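Side-chain contacts in gamma-glutamyltransferase 1 Threonine peptidase. MEROPS family T03 (PDB 7D9E), which catalyses the transfer of gamma-glutamyl groups from glutathione and related peptides to amino acids, and the hydrolysis of glutathione to cysteinylglycine and glutamate: residues S77-T80 against S86-L89; Y135-A140 against D182-G187; S26-K31 against F35-E40. One frame throughout, in Å; residues are numbered along the deposited sequence.

The three contacts follow one another along the chain, contact 3 first, then contact 1, then contact 2, and no two of them touch. Contact 3 (26-31 with 35-40) runs directly into the pocket: Glu40 belongs to the set of residues round the bound 6-diazenyl-5-oxo-L-norleucine, and the side chain of Asp39 is about 7 Å from this ligand. Contacts 1 and 2 stand further back, the side chains of Ser77 and Arg184 each about 13 Å from it. These two are also the nearest pair, with centres 21 Å apart and closest atoms about 10 Å apart. The centre of contact 3 lies 32 Å from that of contact 1 and 26 Å from that of contact 2.

Contact 1. Residues S77-T80 against S86-L89; sequences SIVT and SLVL
Val79 O receives the backbone N-H groups of both Ser86, at 2.8 Å, and Leu87, at 3.1 Å, the two donors arriving from the same face of its carbonyl plane. This classic beta bulge forms the tight part of the antiparallel pair, and Val79 N in turn donates to Leu87 O at 2.7 Å. Above the backbone, Val79 and Leu87 lie side by side and point the same way, CB to CB at 4.0 Å. With CG1 of Val79 anti to its own backbone N (chi1 -172°), that methyl comes within 3.6 Å of Ser86 OG. Ser86 is held through its backbone N, whereas its side chain lies on the partly exposed side, the hydroxyl making only a weak hydrogen bond to Val79 O. On the face of Ile78 and Val88 the side chains meet less closely across the pair, CG1 to CG1 at 4.3 Å, and pack instead on strand 13-19. Helix 97-109 covers the face bearing Val79, Leu87 and Leu89. A sheet with a helix on one face and a second sheet on the other is the layering of the alpha-beta-beta-alpha fold of Ntn hydrolases, the clan of this enzyme.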
# COMPACT_ATOMS: atom_id res chain seq x y z
N SER B 77 8.99 -2.25 -0.16
CA SER B 77 10.14 -2.98 0.34
C SER B 77 11.28 -2.99 -0.66
O SER B 77 11.08 -2.97 -1.88
CB SER B 77 9.70 -4.44 0.57
OG SER B 77 8.75 -4.56 1.64
N ILE B 78 12.49 -3.07 -0.10
CA ILE B 78 13.72 -3.21 -0.87
C ILE B 78 14.58 -4.25 -0.15
O ILE B 78 14.91 -4.09 1.03
CB ILE B 78 14.50 -1.89 -1.00
CG1 ILE B 78 13.61 -0.81 -1.63
CG2 ILE B 78 15.80 -2.11 -1.80
CD1 ILE B 78 14.31 0.54 -1.70
N VAL B 79 14.96 -5.30 -0.87
CA VAL B 79 15.91 -6.27 -0.34
C VAL B 79 17.28 -5.94 -0.90
O VAL B 79 17.42 -5.63 -2.10
CB VAL B 79 15.55 -7.73 -0.70
CG1 VAL B 79 16.46 -8.68 0.03
CG2 VAL B 79 14.10 -7.99 -0.38
N THR B 80 18.30 -6.02 -0.06
CA THR B 80 19.68 -5.81 -0.45
C THR B 80 20.51 -7.01 -0.03
O THR B 80 20.12 -7.81 0.83
CB THR B 80 20.24 -4.53 0.19
OG1 THR B 80 20.40 -4.72 1.60
CG2 THR B 80 19.32 -3.37 -0.07
N SER B 86 18.97 -5.94 -4.46
CA SER B 86 18.73 -7.22 -5.10
C SER B 86 17.27 -7.41 -5.50
O SER B 86 17.02 -8.10 -6.49
CB SER B 86 19.14 -8.37 -4.17
OG SER B 86 18.49 -8.28 -2.93
N LEU B 87 16.31 -6.82 -4.78
CA LEU B 87 14.91 -7.00 -5.12
C LEU B 87 14.13 -5.80 -4.63
O LEU B 87 14.32 -5.37 -3.49
CB LEU B 87 14.36 -8.28 -4.48
CG LEU B 87 12.95 -8.70 -4.92
CD1 LEU B 87 12.96 -9.15 -6.37
CD2 LEU B 87 12.42 -9.80 -4.00
N VAL B 88 13.26 -5.26 -5.48
CA VAL B 88 12.40 -4.14 -5.12
C VAL B 88 10.98 -4.60 -5.39
O VAL B 88 10.70 -5.12 -6.47
CB VAL B 88 12.72 -2.90 -5.97
CG1 VAL B 88 11.93 -1.70 -5.45
CG2 VAL B 88 14.21 -2.58 -5.91
N LEU B 89 10.10 -4.45 -4.40
CA LEU B 89 8.75 -4.96 -4.58
C LEU B 89 7.77 -4.29 -3.64
O LEU B 89 8.12 -3.74 -2.60
CB LEU B 89 8.67 -6.49 -4.44
CG LEU B 89 8.71 -7.11 -3.04
CD1 LEU B 89 8.38 -8.60 -3.11
CD2 LEU B 89 10.05 -6.94 -2.37

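Contact 2. Residues Y135-A140 against D182-G187; sequences YYDAYA and DPRGRG
Arg184 reaches across to residues 135-140 with its chain extended from CG to NE, meeting Tyr139 with a flat surface and Asp137 with an edge; the contact joins the turn after strand 176-181 to the loop after strand 133-136. CE2 of Tyr139 lies over the centre of one guanidinium face, 3.5 Å from CZ of Arg184. The side chains cross at about a right angle, and the ring and guanidinium planes are inclined by 45°, so this is not a parallel stack. Further back along the arginine, CG makes a CH-pi contact over one face of the Tyr139 ring, 3.9 Å from its centroid and offset toward the rim. Turning CG of Tyr139 anti to the backbone N (chi1 162°) sends the ring toward the turn at 182-185, where its OH passes 3.3 Å from CG of Pro183; the same hydroxyl is hydrogen-bonded to Ala120 O.

Two acids and a water lie at the guanidinium edge. Arg184 NE donates to the syn lone pair of Asp137 OD2 at 3.0 Å, almost in the guanidinium plane, and that oxygen also accepts from Met164 N. Arg184 NH1 meets the syn lone pair of Asp182 OD1 at 2.8 Å. Arg184 NH2 donates to a water O at 2.9 Å, and this water O lies 2.7 Å from Asp137 OD1.

Both carboxylates are also tied to backbone. Asp182 OD1 takes the N-H of Arg184 in an Asx turn within a type I beta turn, while Asp137 OD1 accepts from Ala140 N. Carbonyl oxygens of Val119 and Ala121 further engage the guanidinium, and Arg123 pairs with Asp182 OD2. The two acids probably offset much of the charge of Arg184 and of the nearby Arg123, and are likely to stay ionised.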
# COMPACT_ATOMS: atom_id res chain seq x y z
N TYR B 135 -8.73 -16.67 2.46
CA TYR B 135 -9.21 -15.95 1.30
C TYR B 135 -8.37 -16.31 0.08
O TYR B 135 -7.15 -16.50 0.17
CB TYR B 135 -9.14 -14.43 1.54
CG TYR B 135 -10.07 -13.97 2.61
CD1 TYR B 135 -11.42 -13.80 2.35
CD2 TYR B 135 -9.61 -13.73 3.89
CE1 TYR B 135 -12.29 -13.40 3.35
CE2 TYR B 135 -10.47 -13.32 4.88
CZ TYR B 135 -11.81 -13.16 4.60
OH TYR B 135 -12.66 -12.76 5.60
N TYR B 136 -9.04 -16.39 -1.07
CA TYR B 136 -8.40 -16.64 -2.35
C TYR B 136 -9.02 -15.70 -3.37
O TYR B 136 -10.06 -15.08 -3.11
CB TYR B 136 -8.54 -18.12 -2.79
CG TYR B 136 -9.96 -18.61 -3.00
CD1 TYR B 136 -10.59 -18.45 -4.23
CD2 TYR B 136 -10.65 -19.28 -1.99
CE1 TYR B 136 -11.87 -18.91 -4.44
CE2 TYR B 136 -11.95 -19.74 -2.19
CZ TYR B 136 -12.55 -19.56 -3.42
OH TYR B 136 -13.83 -20.02 -3.64
N ASP B 137 -8.37 -15.57 -4.53
CA ASP B 137 -8.90 -14.72 -5.60
C ASP B 137 -9.35 -15.56 -6.79
O ASP B 137 -9.12 -16.78 -6.87
CB ASP B 137 -7.94 -13.59 -6.00
CG ASP B 137 -6.63 -14.05 -6.60
OD1 ASP B 137 -6.46 -15.25 -6.90
OD2 ASP B 137 -5.75 -13.18 -6.82
N ALA B 138 -10.05 -14.91 -7.72
CA ALA B 138 -10.54 -15.62 -8.89
C ALA B 138 -9.45 -15.84 -9.92
O ALA B 138 -9.62 -16.68 -10.81
CB ALA B 138 -11.73 -14.86 -9.49
N TYR B 139 -8.34 -15.10 -9.82
CA TYR B 139 -7.19 -15.35 -10.67
C TYR B 139 -6.61 -16.74 -10.46
O TYR B 139 -6.27 -17.43 -11.42
CB TYR B 139 -6.14 -14.25 -10.42
CG TYR B 139 -4.77 -14.62 -10.91
CD1 TYR B 139 -4.40 -14.44 -12.23
CD2 TYR B 139 -3.83 -15.14 -10.03
CE1 TYR B 139 -3.14 -14.79 -12.67
CE2 TYR B 139 -2.58 -15.50 -10.47
CZ TYR B 139 -2.24 -15.31 -11.78
OH TYR B 139 -0.98 -15.67 -12.23
N ALA B 140 -6.49 -17.17 -9.20
CA ALA B 140 -5.93 -18.48 -8.86
C ALA B 140 -6.69 -19.05 -7.68
O ALA B 140 -6.18 -19.11 -6.55
CB ALA B 140 -4.44 -18.36 -8.55
N ASP B 182 2.53 -8.11 -12.08
CA ASP B 182 1.59 -9.17 -11.72
C ASP B 182 0.57 -9.40 -12.83
O ASP B 182 -0.06 -8.44 -13.29
CB ASP B 182 0.86 -8.69 -10.46
CG ASP B 182 0.32 -9.83 -9.62
OD1 ASP B 182 -0.33 -10.74 -10.19
OD2 ASP B 182 0.49 -9.79 -8.39
N PRO B 183 0.37 -10.64 -13.27
CA PRO B 183 -0.69 -10.91 -14.23
C PRO B 183 -2.09 -10.65 -13.69
O PRO B 183 -3.04 -10.68 -14.48
CB PRO B 183 -0.49 -12.39 -14.60
CG PRO B 183 0.40 -12.94 -13.56
CD PRO B 183 1.09 -11.85 -12.83
N ARG B 184 -2.23 -10.38 -12.38
CA ARG B 184 -3.52 -9.99 -11.84
C ARG B 184 -3.95 -8.61 -12.30
O ARG B 184 -5.14 -8.27 -12.22
CB ARG B 184 -3.45 -9.99 -10.32
CG ARG B 184 -3.47 -11.41 -9.71
CD ARG B 184 -3.08 -11.38 -8.27
NE ARG B 184 -2.89 -12.69 -7.69
CZ ARG B 184 -1.79 -13.43 -7.81
NH1 ARG B 184 -0.75 -13.02 -8.54
NH2 ARG B 184 -1.67 -14.61 -7.20
N GLY B 185 -3.00 -7.79 -12.74
CA GLY B 185 -3.30 -6.42 -13.13
C GLY B 185 -2.81 -6.08 -14.51
O GLY B 185 -2.53 -6.96 -15.31
N ARG B 186 -2.67 -4.79 -14.78
CA ARG B 186 -2.36 -4.27 -16.11
C ARG B 186 -1.00 -3.59 -16.13
O ARG B 186 -0.72 -2.75 -17.00
CB ARG B 186 -3.48 -3.35 -16.59
CG ARG B 186 -3.60 -2.04 -15.81
CD ARG B 186 -4.77 -1.25 -16.38
NE ARG B 186 -5.06 0.02 -15.72
CZ ARG B 186 -5.79 0.18 -14.61
NH1 ARG B 186 -6.28 -0.85 -13.96
NH2 ARG B 186 -5.99 1.41 -14.17
N GLY B 187 -0.14 -3.99 -15.22
CA GLY B 187 1.16 -3.38 -15.09
C GLY B 187 2.09 -3.70 -16.25
O GLY B 187 1.92 -4.67 -16.99
O HOH W 1 -3.98 -15.64 -5.87

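Contact 3. Residues S26-K31 against F35-E40; sequences SGVVVK and FLLNDE
Leu37 O is gripped twice by one residue: Ser26 N donates to it in the carbonyl plane at 2.9 Å, and Ser26 OG donates from above that plane at 2.8 Å. The hydroxyl lies between its own backbone N and carbonyl carbon (chi1 68°), a position from which Ser26 OG can also accept from Val28 N at 3.1 Å. With an alanine here the hydroxyl is gone, and Val28 N would probably lack its acceptor while Leu37 O kept, from the facing segment, the backbone N-H alone. Further along, Leu37 N returns a bond to Val28 O at 2.9 Å, and Val30 N donates to Phe35 O.

The arrangement combines an ST turn at Ser26 with two roughly antiparallel arms of one loop, with a single backbone bridge between Val29 and Leu36. Gly27 has backbone angles (phi 79°) at which a CB would be jammed against the preceding carbonyl oxygen. Apolar groups fill in along the pair: CG2 of Val29 reaches CD2 of Leu36 at 3.6 Å, and CG2 of Val30 sits over one face of the Phe35 ring, 3.7 Å from CZ. Asn183 of the partner chain accepts from Val29 N. Toward the pocket, Asn38 OD1 closes an Asx turn by taking the N-H of Glu40; Glu40 is one of the pocket residues, its OE2 hydrogen-bonded to N of the bound 6-diazenyl-5-oxo-L-norleucine.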
# COMPACT_ATOMS: atom_id res chain seq x y z
N SER B 26 -13.11 8.39 -1.21
CA SER B 26 -14.38 8.80 -0.63
C SER B 26 -15.43 9.10 -1.68
O SER B 26 -16.60 9.33 -1.32
CB SER B 26 -14.15 10.10 0.17
OG SER B 26 -13.85 11.16 -0.74
N GLY B 27 -15.05 9.13 -2.95
CA GLY B 27 -15.96 9.54 -3.98
C GLY B 27 -16.16 11.03 -4.12
O GLY B 27 -16.91 11.46 -5.00
N VAL B 28 -15.53 11.83 -3.26
CA VAL B 28 -15.64 13.28 -3.31
C VAL B 28 -14.53 13.83 -4.20
O VAL B 28 -13.34 13.62 -3.92
CB VAL B 28 -15.53 13.86 -1.90
CG1 VAL B 28 -15.62 15.38 -1.93
CG2 VAL B 28 -16.62 13.28 -1.00
N VAL B 29 -14.92 14.57 -5.22
CA VAL B 29 -13.99 15.31 -6.07
C VAL B 29 -13.98 16.76 -5.64
O VAL B 29 -15.04 17.36 -5.40
CB VAL B 29 -14.39 15.21 -7.55
CG1 VAL B 29 -13.34 15.90 -8.42
CG2 VAL B 29 -14.54 13.75 -7.93
N VAL B 30 -12.79 17.34 -5.55
CA VAL B 30 -12.66 18.75 -5.20
C VAL B 30 -13.10 19.57 -6.41
O VAL B 30 -12.38 19.65 -7.41
CB VAL B 30 -11.24 19.10 -4.76
CG1 VAL B 30 -11.12 20.60 -4.52
CG2 VAL B 30 -10.91 18.32 -3.50
N LYS B 31 -14.27 20.19 -6.31
CA LYS B 31 -14.78 20.96 -7.44
C LYS B 31 -13.78 22.03 -7.82
O LYS B 31 -13.25 22.75 -6.97
CB LYS B 31 -16.11 21.61 -7.04
CG LYS B 31 -16.76 22.44 -8.14
CD LYS B 31 -18.17 22.88 -7.72
N PHE B 35 -9.47 16.42 -8.44
CA PHE B 35 -8.92 15.23 -7.82
C PHE B 35 -9.83 14.70 -6.72
O PHE B 35 -10.58 15.44 -6.09
CB PHE B 35 -7.51 15.45 -7.26
CG PHE B 35 -7.43 16.44 -6.15
CD1 PHE B 35 -7.31 17.80 -6.41
CD2 PHE B 35 -7.46 16.01 -4.83
CE1 PHE B 35 -7.22 18.70 -5.37
CE2 PHE B 35 -7.38 16.92 -3.78
CZ PHE B 35 -7.25 18.26 -4.05
N LEU B 36 -9.72 13.38 -6.51
CA LEU B 36 -10.50 12.66 -5.51
C LEU B 36 -9.85 12.78 -4.14
O LEU B 36 -8.63 12.75 -4.00
CB LEU B 36 -10.56 11.17 -5.85
CG LEU B 36 -11.51 10.90 -7.01
CD1 LEU B 36 -11.13 9.64 -7.76
CD2 LEU B 36 -12.96 10.86 -6.50
N LEU B 37 -10.69 12.81 -3.11
CA LEU B 37 -10.22 12.74 -1.74
C LEU B 37 -10.30 11.31 -1.21
O LEU B 37 -11.26 10.58 -1.49
CB LEU B 37 -11.07 13.65 -0.85
CG LEU B 37 -10.81 15.14 -1.05
CD1 LEU B 37 -11.81 15.94 -0.25
CD2 LEU B 37 -9.41 15.50 -0.61
N ASN B 38 -9.28 10.94 -0.44
CA ASN B 38 -9.20 9.62 0.16
C ASN B 38 -10.33 9.34 1.15
O ASN B 38 -11.04 10.23 1.63
CB ASN B 38 -7.89 9.50 0.93
CG ASN B 38 -7.87 10.39 2.15
OD1 ASN B 38 -8.31 9.98 3.23
ND2 ASN B 38 -7.39 11.63 2.00
N ASP B 39 -10.51 8.04 1.45
CA ASP B 39 -11.31 7.61 2.60
C ASP B 39 -10.45 6.84 3.60
O ASP B 39 -10.86 5.79 4.10
CB ASP B 39 -12.61 6.86 2.23
CG ASP B 39 -12.41 5.60 1.36
OD1 ASP B 39 -11.28 5.26 1.04
OD2 ASP B 39 -13.46 5.00 0.96
N GLU B 40 -9.27 7.38 3.90
CA GLU B 40 -8.32 6.67 4.76
C GLU B 40 -8.78 6.58 6.20
O GLU B 40 -8.25 5.75 6.95
CB GLU B 40 -6.96 7.36 4.70
CG GLU B 40 -5.79 6.45 4.64
CD GLU B 40 -5.63 5.79 3.29
OE1 GLU B 40 -5.39 6.51 2.28
OE2 GLU B 40 -5.70 4.55 3.23